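Side-chain contacts in cyanuric acid amidohydrolase (Azorhizobium caulinodans, PDB 4NQ3), which catalyses the hydrolytic opening of the s-triazine ring of cyanuric acid, giving carboxybiuret, which decarboxylates to biuret: residues D258-T263 against R314-G319; K266-A271 against V347-A352; T300-D303 against S308-R311; A320-G323 against H327-I330. One frame throughout, in Å; residues are numbered along the deposited sequence.

Contact 1: D258-T263 against R314-G319; sequences DAIDVT and RAFVAG. With BR8 (barbituric acid), chain C.
Ala-259 and Val-317 bring the two backbones nearest, with their CA atoms 5.8 Å apart where a type I beta turn from Asp-258 to Asp-261 leans on helix 309-325. The turn is also an Asx turn: Asp-258 OD1 accepts from Ile-260 N at 3.3 Å, the donor standing 39° out of the carboxylate plane. Ala-259 points its methyl at the helix, where CB lies 4.0 Å from Phe-316 CD2 at the ring edge and equally far from Val-317 CG2. Ile-260 CG2 comes obliquely to the same ring, nearest CE2. The ring reaches the turn because CG of Phe-316 lies anti to the backbone N (chi1 -164°). Arg-314 serves the pocket instead, its NH1 donating to O4 of barbituric acid at 2.8 Å while NE forms a salt bridge with Glu-83. A methionine here would probably leave that ligand oxygen without this donor and Glu-83 without its partner at NE. The turn follows strand 249-256 and leads into helix 263-271; beyond it Val-262 packs on Ala-320 and Val-324 of helix 309-325, and Ala-322 of the second subunit covers Ile-260.

Contact 2: K266-A271 against V347-A352; sequences KAALSA and VAVIAA
Ala-268 and Leu-269 of helix 263-271 sit on Val-349 of strand 345-352 in a helix-on-sheet packing. The helix belongs to a split beta-alpha-beta unit: it connects strands 249-256 and 281-286, which run parallel, and strand 345-352 lies between them, antiparallel to both. At the start of the segment, Lys-266 O accepts from Ser-270 N at 3.1 Å, part of the regular helical bonding. Ala-268 then turns its methyl toward the strand; its CA lies 6.4 Å from that of Val-349, and the small side chain permits this close approach. It also touches Ala-252 on the neighbouring strand 249-256. Leu-269 starts out along the flank of the helix, with CG anti to the carbonyl carbon (chi1 -70°), and its CD2 branch bends back to the strand, the two side chains crossing at about a right angle. At the end of the segment, Ala-271 O receives a weak hydrogen bond from Arg-353 NH2. On the sheet side, Val-349 is held by backbone bonds to Ala-252, while Ile-350 turns to the other face and packs on Ile-251 and Ile-281. Val-349 meets the helix as a fork. With CG1 anti to the backbone N (chi1 179°), its two methyls serve different partners: CG2 lies 3.8 Å from Ala-268 CB, and CG1 is the same distance from Leu-269 CD2.

Contact 3: T300-D303 against S308-R311; sequences TMLD and SPTR
Met-301 and Pro-309 approach to 4.9 Å between CA atoms, where a type I beta turn from Thr-300 to Asp-303 abuts the start of helix 309-325. The turn is closed by Asp-303 N donating to Thr-300 O at 3.3 Å. Ser-308 occupies the N-cap position without a capping bond from its side chain, and Pro-309 follows as the first helical residue, a place where the lack of an N-H costs nothing. The proline ring does most of the touching from the helix side, presenting its CB and CG to the carbonyl oxygen of Met-301. Met-301 is a selenomethionine whose side chain leads away from this ring to Pro-288, which also packs on Pro-309, and to Gly-84 of the second subunit. The turn is clamped from outside as well: Leu-302 O and Asp-303 OD1 accept hydrogen bonds from Thr-180 OG1 and Ala-162 N of the third subunit, so this helix start lies close to a subunit boundary. The next helical residue, Thr-310, is predicted to matter for substrate specificity. Leu-302 begins by pointing away from the helix, yet with CG anti to the carbonyl carbon (chi1 -65°) its far end swings back and crosses the proline at about a right angle. The meeting is light, Leu-302 CD2 resting 4.2 Å from Pro-309 CB.

Contact 4: A320-G323 against H327-I330; sequences ALAG and HTEI
The connection from helix 309-325 to strand 331-334, the strand that carries the substrate-binding Ser-333, folds back here so that His-327 and Ile-330 lie against Leu-321 and Ala-322. Glu-329 is the centre of an inverse gamma turn within it, with a weak bond from Ile-330 N to Thr-328 O. Ala-322 meets two groups of the loop. Its CB lies 3.4 Å from the carbonyl oxygen of His-327, to which its CA-H also points, while the CD1 methyl of Ile-330 sits 4.1 Å from that CB and 3.9 Å from Ala-322 N. Ile-330 CD1 reaches Leu-321 CB as well, and Leu-321 and Ile-330 both rest on Val-282 of strand 281-286. The isoleucine directs its long branch to the helix with CG1 between the backbone N and carbonyl carbon (chi1 59°). His-327 leaves the backbone away from the helix, and its ring ties the loop to Thr-280, just before strand 281-286. NE2 donates to Thr-280 O and ND1 accepts, consistent with a neutral ring protonated at NE2, and the two bonds together should fix its rotation. The second of these comes from the loop's own Glu-329 N, 3.1 Å from His-327 ND1 and tilted 27° out of the ring plane.

Contacts 1, 3 and 4 share helix 309-325: contact 3 lies at its start, contact 1 along its middle and contact 4 near its end. Contacts 1 and 4, with centres 9 Å apart, touch directly, Ala-318 O lying 3.7 Å from Ile-330 CD1 and Val-262 CG1 3.9 Å from Ala-320 CB. Contact 2 stands off on the sheet, its centre 14 Å from that of contact 4. Contact 1 alone bonds barbituric acid; the Pro-309 and Ile-330 side chains are about 11 and 12 Å from a bound copy. Glu-83 ties contacts 1 and 3 together through salt bridges to Arg-314 and Arg-311. The second subunit reaches contacts 1, 3 and 4, whereas no other chain of the assembly touches contact 2.

Contact 1: D258-T263 against R314-G319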
# COMPACT_ATOMS: atom_id res chain seq x y z
N ASP A 258 -6.47 -11.35 -23.71
CA ASP A 258 -5.87 -10.38 -22.80
C ASP A 258 -6.89 -9.89 -21.76
O ASP A 258 -8.01 -10.43 -21.66
CB ASP A 258 -5.26 -9.21 -23.57
CG ASP A 258 -6.24 -8.54 -24.51
OD1 ASP A 258 -7.45 -8.52 -24.19
OD2 ASP A 258 -5.79 -8.04 -25.57
N ALA A 259 -6.50 -8.87 -21.00
CA ALA A 259 -7.24 -8.44 -19.82
C ALA A 259 -8.58 -7.82 -20.16
O ALA A 259 -9.43 -7.67 -19.28
CB ALA A 259 -6.40 -7.48 -18.99
N ILE A 260 -8.80 -7.43 -21.40
CA ILE A 260 -10.10 -6.85 -21.72
C ILE A 260 -10.84 -7.66 -22.77
O ILE A 260 -11.80 -7.18 -23.39
CB ILE A 260 -9.97 -5.40 -22.19
CG1 ILE A 260 -9.05 -5.30 -23.39
CG2 ILE A 260 -9.49 -4.51 -21.05
CD1 ILE A 260 -8.88 -3.91 -23.88
N ASP A 261 -10.42 -8.91 -22.95
CA ASP A 261 -11.06 -9.79 -23.91
C ASP A 261 -12.28 -10.46 -23.28
O ASP A 261 -12.16 -11.53 -22.67
CB ASP A 261 -10.07 -10.83 -24.42
CG ASP A 261 -10.64 -11.68 -25.54
OD1 ASP A 261 -11.54 -11.17 -26.26
OD2 ASP A 261 -10.19 -12.84 -25.71
N VAL A 262 -13.45 -9.84 -23.42
CA VAL A 262 -14.64 -10.30 -22.71
C VAL A 262 -15.48 -11.21 -23.59
O VAL A 262 -16.55 -11.65 -23.19
CB VAL A 262 -15.52 -9.13 -22.20
CG1 VAL A 262 -14.92 -8.49 -20.95
CG2 VAL A 262 -15.74 -8.11 -23.30
N THR A 263 -14.99 -11.46 -24.81
CA THR A 263 -15.73 -12.28 -25.78
C THR A 263 -15.93 -13.76 -25.40
O THR A 263 -16.99 -14.33 -25.66
CB THR A 263 -15.04 -12.21 -27.14
OG1 THR A 263 -13.63 -12.23 -26.93
CG2 THR A 263 -15.35 -10.91 -27.84
N ARG A 314 -6.46 -8.16 -10.93
CA ARG A 314 -7.74 -8.60 -10.40
C ARG A 314 -8.79 -7.49 -10.49
O ARG A 314 -9.84 -7.69 -11.10
CB ARG A 314 -7.61 -9.07 -8.95
CG ARG A 314 -7.19 -10.52 -8.75
CD ARG A 314 -7.40 -10.93 -7.29
NE ARG A 314 -6.62 -10.11 -6.38
CZ ARG A 314 -5.41 -10.45 -5.94
NH1 ARG A 314 -4.88 -11.62 -6.31
NH2 ARG A 314 -4.75 -9.63 -5.13
N ALA A 315 -8.50 -6.34 -9.88
CA ALA A 315 -9.42 -5.20 -9.95
C ALA A 315 -9.84 -4.91 -11.39
O ALA A 315 -11.01 -4.70 -11.68
CB ALA A 315 -8.80 -3.96 -9.31
N PHE A 316 -8.87 -4.91 -12.30
CA PHE A 316 -9.13 -4.54 -13.68
C PHE A 316 -10.01 -5.55 -14.39
O PHE A 316 -11.06 -5.21 -14.93
CB PHE A 316 -7.83 -4.38 -14.45
CG PHE A 316 -7.98 -3.64 -15.73
CD1 PHE A 316 -8.35 -2.29 -15.74
CD2 PHE A 316 -7.74 -4.29 -16.95
CE1 PHE A 316 -8.48 -1.60 -16.94
CE2 PHE A 316 -7.87 -3.60 -18.18
CZ PHE A 316 -8.24 -2.25 -18.17
N VAL A 317 -9.60 -6.82 -14.37
CA VAL A 317 -10.40 -7.84 -15.03
C VAL A 317 -11.77 -8.03 -14.34
O VAL A 317 -12.75 -8.32 -15.01
CB VAL A 317 -9.67 -9.19 -15.07
CG1 VAL A 317 -10.60 -10.31 -15.56
CG2 VAL A 317 -8.40 -9.09 -15.92
N ALA A 318 -11.84 -7.85 -13.02
CA ALA A 318 -13.13 -8.01 -12.34
C ALA A 318 -14.12 -6.99 -12.90
O ALA A 318 -15.29 -7.31 -13.16
CB ALA A 318 -12.99 -7.86 -10.82
N GLY A 319 -13.64 -5.78 -13.11
CA GLY A 319 -14.45 -4.73 -13.69
C GLY A 319 -14.93 -5.09 -15.09
O GLY A 319 -16.11 -4.95 -15.38
N1 BR8 C . -3.60 -16.22 -4.17
C2 BR8 C . -4.67 -15.53 -3.71
O2 BR8 C . -4.88 -15.53 -2.52
N3 BR8 C . -5.46 -14.83 -4.57
C4 BR8 C . -5.21 -14.80 -5.97
O4 BR8 C . -5.94 -14.15 -6.71
C5 BR8 C . -4.06 -15.58 -6.62
C6 BR8 C . -3.28 -16.29 -5.52
O8 BR8 C . -2.31 -16.94 -5.82

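Contact 2: K266-A271 against V347-A352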
# COMPACT_ATOMS: atom_id res chain seq x y z
N LYS A 266 -19.15 -14.16 -23.31
CA LYS A 266 -20.38 -14.06 -24.09
C LYS A 266 -20.56 -15.37 -24.88
O LYS A 266 -21.67 -15.90 -24.98
CB LYS A 266 -20.33 -12.83 -25.00
CG LYS A 266 -20.06 -11.51 -24.26
CD LYS A 266 -19.86 -10.32 -25.23
CE LYS A 266 -19.63 -8.98 -24.52
NZ LYS A 266 -19.57 -7.80 -25.44
N ALA A 267 -19.46 -15.91 -25.40
CA ALA A 267 -19.52 -17.17 -26.14
C ALA A 267 -19.85 -18.32 -25.20
O ALA A 267 -20.58 -19.25 -25.57
CB ALA A 267 -18.22 -17.43 -26.86
N ALA A 268 -19.29 -18.28 -23.99
CA ALA A 268 -19.57 -19.31 -23.01
C ALA A 268 -21.06 -19.32 -22.65
O ALA A 268 -21.69 -20.37 -22.62
CB ALA A 268 -18.72 -19.09 -21.77
N LEU A 269 -21.63 -18.14 -22.40
CA LEU A 269 -23.06 -18.03 -22.10
C LEU A 269 -23.93 -18.56 -23.26
O LEU A 269 -24.99 -19.15 -23.02
CB LEU A 269 -23.40 -16.58 -21.76
CG LEU A 269 -22.85 -16.08 -20.42
CD1 LEU A 269 -22.92 -14.58 -20.32
CD2 LEU A 269 -23.62 -16.70 -19.26
N SER A 270 -23.51 -18.33 -24.50
CA SER A 270 -24.22 -18.91 -25.65
C SER A 270 -24.22 -20.43 -25.63
O SER A 270 -25.26 -21.07 -25.80
CB SER A 270 -23.62 -18.43 -26.95
OG SER A 270 -24.26 -17.24 -27.36
N ALA A 271 -23.04 -21.01 -25.44
CA ALA A 271 -22.89 -22.46 -25.39
C ALA A 271 -23.82 -23.08 -24.35
O ALA A 271 -24.41 -24.14 -24.58
CB ALA A 271 -21.46 -22.82 -25.10
N VAL A 347 -11.37 -18.40 -18.50
CA VAL A 347 -12.58 -18.00 -17.81
C VAL A 347 -13.59 -19.11 -18.03
O VAL A 347 -13.67 -19.68 -19.11
CB VAL A 347 -13.10 -16.65 -18.29
CG1 VAL A 347 -13.36 -16.70 -19.76
CG2 VAL A 347 -14.37 -16.34 -17.59
N ALA A 348 -14.32 -19.47 -16.98
CA ALA A 348 -15.35 -20.49 -17.07
C ALA A 348 -16.66 -19.91 -16.56
O ALA A 348 -16.66 -19.04 -15.69
CB ALA A 348 -14.96 -21.73 -16.30
N VAL A 349 -17.77 -20.40 -17.10
CA VAL A 349 -19.07 -19.96 -16.64
C VAL A 349 -19.88 -21.16 -16.25
O VAL A 349 -19.78 -22.20 -16.90
CB VAL A 349 -19.80 -19.17 -17.71
CG1 VAL A 349 -21.15 -18.75 -17.21
CG2 VAL A 349 -18.99 -17.97 -18.10
N ILE A 350 -20.67 -21.03 -15.20
CA ILE A 350 -21.55 -22.11 -14.76
C ILE A 350 -22.98 -21.63 -14.70
O ILE A 350 -23.31 -20.77 -13.89
CB ILE A 350 -21.18 -22.65 -13.40
CG1 ILE A 350 -19.82 -23.34 -13.46
CG2 ILE A 350 -22.25 -23.62 -12.94
CD1 ILE A 350 -19.40 -23.86 -12.14
N ALA A 351 -23.83 -22.17 -15.57
CA ALA A 351 -25.20 -21.67 -15.64
C ALA A 351 -26.21 -22.79 -15.86
O ALA A 351 -25.83 -23.90 -16.22
CB ALA A 351 -25.30 -20.65 -16.76
N ALA A 352 -27.49 -22.51 -15.63
CA ALA A 352 -28.53 -23.44 -16.06
C ALA A 352 -29.07 -23.01 -17.43
O ALA A 352 -29.01 -21.82 -17.79
CB ALA A 352 -29.64 -23.53 -15.05

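Contact 3: T300-D303 against S308-R311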
# COMPACT_ATOMS: atom_id res chain seq x y z
N THR A 300 0.95 -0.05 -16.23
CA THR A 300 1.93 0.20 -15.19
C THR A 300 1.93 -0.85 -14.08
O THR A 300 2.48 -0.62 -13.01
CB THR A 300 1.70 1.57 -14.52
OG1 THR A 300 0.47 1.52 -13.79
CG2 THR A 300 1.62 2.69 -15.56
N MSE A 301 1.32 -2.01 -14.35
CA MSE A 301 1.08 -3.02 -13.31
C MSE A 301 2.36 -3.68 -12.81
O MSE A 301 2.45 -4.08 -11.64
CB MSE A 301 0.12 -4.08 -13.80
CG MSE A 301 -1.27 -3.57 -14.03
SE MSE A 301 -2.49 -4.96 -14.58
CE MSE A 301 -2.01 -5.15 -16.46
N LEU A 302 3.35 -3.80 -13.70
CA LEU A 302 4.60 -4.46 -13.36
C LEU A 302 5.62 -3.52 -12.73
O LEU A 302 6.68 -3.97 -12.31
CB LEU A 302 5.22 -5.10 -14.61
CG LEU A 302 4.40 -6.23 -15.20
CD1 LEU A 302 5.12 -6.83 -16.37
CD2 LEU A 302 4.10 -7.30 -14.14
N ASP A 303 5.30 -2.24 -12.65
CA ASP A 303 6.28 -1.23 -12.25
C ASP A 303 5.92 -0.54 -10.94
O ASP A 303 6.60 0.41 -10.55
CB ASP A 303 6.42 -0.15 -13.34
CG ASP A 303 6.97 -0.69 -14.65
OD1 ASP A 303 7.88 -1.56 -14.60
OD2 ASP A 303 6.52 -0.24 -15.73
N SER A 308 0.93 -4.37 -5.59
CA SER A 308 1.44 -5.59 -6.24
C SER A 308 0.64 -5.96 -7.51
O SER A 308 -0.59 -5.87 -7.52
CB SER A 308 1.41 -6.74 -5.21
OG SER A 308 1.58 -7.98 -5.84
N PRO A 309 1.33 -6.37 -8.59
CA PRO A 309 0.70 -6.52 -9.92
C PRO A 309 -0.62 -7.29 -9.96
O PRO A 309 -1.60 -6.77 -10.48
CB PRO A 309 1.75 -7.28 -10.71
CG PRO A 309 3.02 -6.92 -10.06
CD PRO A 309 2.72 -6.83 -8.59
N THR A 310 -0.70 -8.46 -9.36
CA THR A 310 -1.95 -9.22 -9.37
C THR A 310 -3.11 -8.47 -8.75
O THR A 310 -4.26 -8.67 -9.13
CB THR A 310 -1.80 -10.48 -8.63
OG1 THR A 310 -0.95 -10.21 -7.50
CG2 THR A 310 -1.17 -11.51 -9.52
N ARG A 311 -2.79 -7.63 -7.76
CA ARG A 311 -3.79 -6.77 -7.15
C ARG A 311 -4.44 -5.87 -8.22
O ARG A 311 -5.68 -5.75 -8.27
CB ARG A 311 -3.13 -5.94 -6.05
CG ARG A 311 -3.96 -5.76 -4.81
CD ARG A 311 -3.20 -6.23 -3.60
NE ARG A 311 -3.55 -5.48 -2.39
CZ ARG A 311 -4.79 -5.27 -1.94
NH1 ARG A 311 -5.84 -5.73 -2.60
NH2 ARG A 311 -4.97 -4.58 -0.82

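Contact 4: A320-G323 against H327-I330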
# COMPACT_ATOMS: atom_id res chain seq x y z
N ALA A 320 -14.03 -5.56 -15.95
CA ALA A 320 -14.44 -5.93 -17.30
C ALA A 320 -15.57 -7.00 -17.27
O ALA A 320 -16.64 -6.78 -17.83
CB ALA A 320 -13.24 -6.44 -18.10
N LEU A 321 -15.35 -8.10 -16.56
CA LEU A 321 -16.34 -9.19 -16.48
C LEU A 321 -17.66 -8.75 -15.82
O LEU A 321 -18.76 -9.11 -16.27
CB LEU A 321 -15.75 -10.38 -15.73
CG LEU A 321 -14.59 -11.06 -16.44
CD1 LEU A 321 -14.04 -12.20 -15.63
CD2 LEU A 321 -15.01 -11.55 -17.79
N ALA A 322 -17.55 -8.00 -14.72
CA ALA A 322 -18.71 -7.49 -14.02
C ALA A 322 -19.55 -6.60 -14.93
O ALA A 322 -20.78 -6.60 -14.85
CB ALA A 322 -18.28 -6.71 -12.79
N GLY A 323 -18.89 -5.87 -15.80
CA GLY A 323 -19.58 -5.03 -16.77
C GLY A 323 -20.40 -5.84 -17.77
O GLY A 323 -21.35 -5.32 -18.36
N HIS A 327 -23.11 -8.16 -12.36
CA HIS A 327 -22.98 -8.19 -10.91
C HIS A 327 -21.55 -8.38 -10.49
O HIS A 327 -20.68 -8.61 -11.32
CB HIS A 327 -23.85 -9.28 -10.31
CG HIS A 327 -23.38 -10.66 -10.60
ND1 HIS A 327 -22.64 -11.41 -9.71
CD2 HIS A 327 -23.58 -11.46 -11.68
CE1 HIS A 327 -22.40 -12.60 -10.23
NE2 HIS A 327 -22.96 -12.66 -11.42
N THR A 328 -21.29 -8.26 -9.19
CA THR A 328 -19.91 -8.24 -8.72
C THR A 328 -19.54 -9.43 -7.88
O THR A 328 -18.44 -9.49 -7.35
CB THR A 328 -19.65 -6.99 -7.92
OG1 THR A 328 -20.56 -6.97 -6.82
CG2 THR A 328 -19.85 -5.76 -8.80
N GLU A 329 -20.44 -10.39 -7.75
CA GLU A 329 -20.14 -11.59 -6.97
C GLU A 329 -19.47 -12.62 -7.88
O GLU A 329 -20.03 -13.67 -8.14
CB GLU A 329 -21.41 -12.17 -6.33
CG GLU A 329 -21.28 -12.61 -4.87
CD GLU A 329 -22.65 -12.87 -4.23
OE1 GLU A 329 -23.41 -13.68 -4.80
OE2 GLU A 329 -22.99 -12.24 -3.19
N ILE A 330 -18.30 -12.28 -8.42
CA ILE A 330 -17.56 -13.17 -9.31
C ILE A 330 -16.19 -13.58 -8.74
O ILE A 330 -15.56 -12.83 -8.00
CB ILE A 330 -17.37 -12.52 -10.69
CG1 ILE A 330 -16.61 -11.22 -10.56
CG2 ILE A 330 -18.69 -12.12 -11.30
CD1 ILE A 330 -16.80 -10.38 -11.78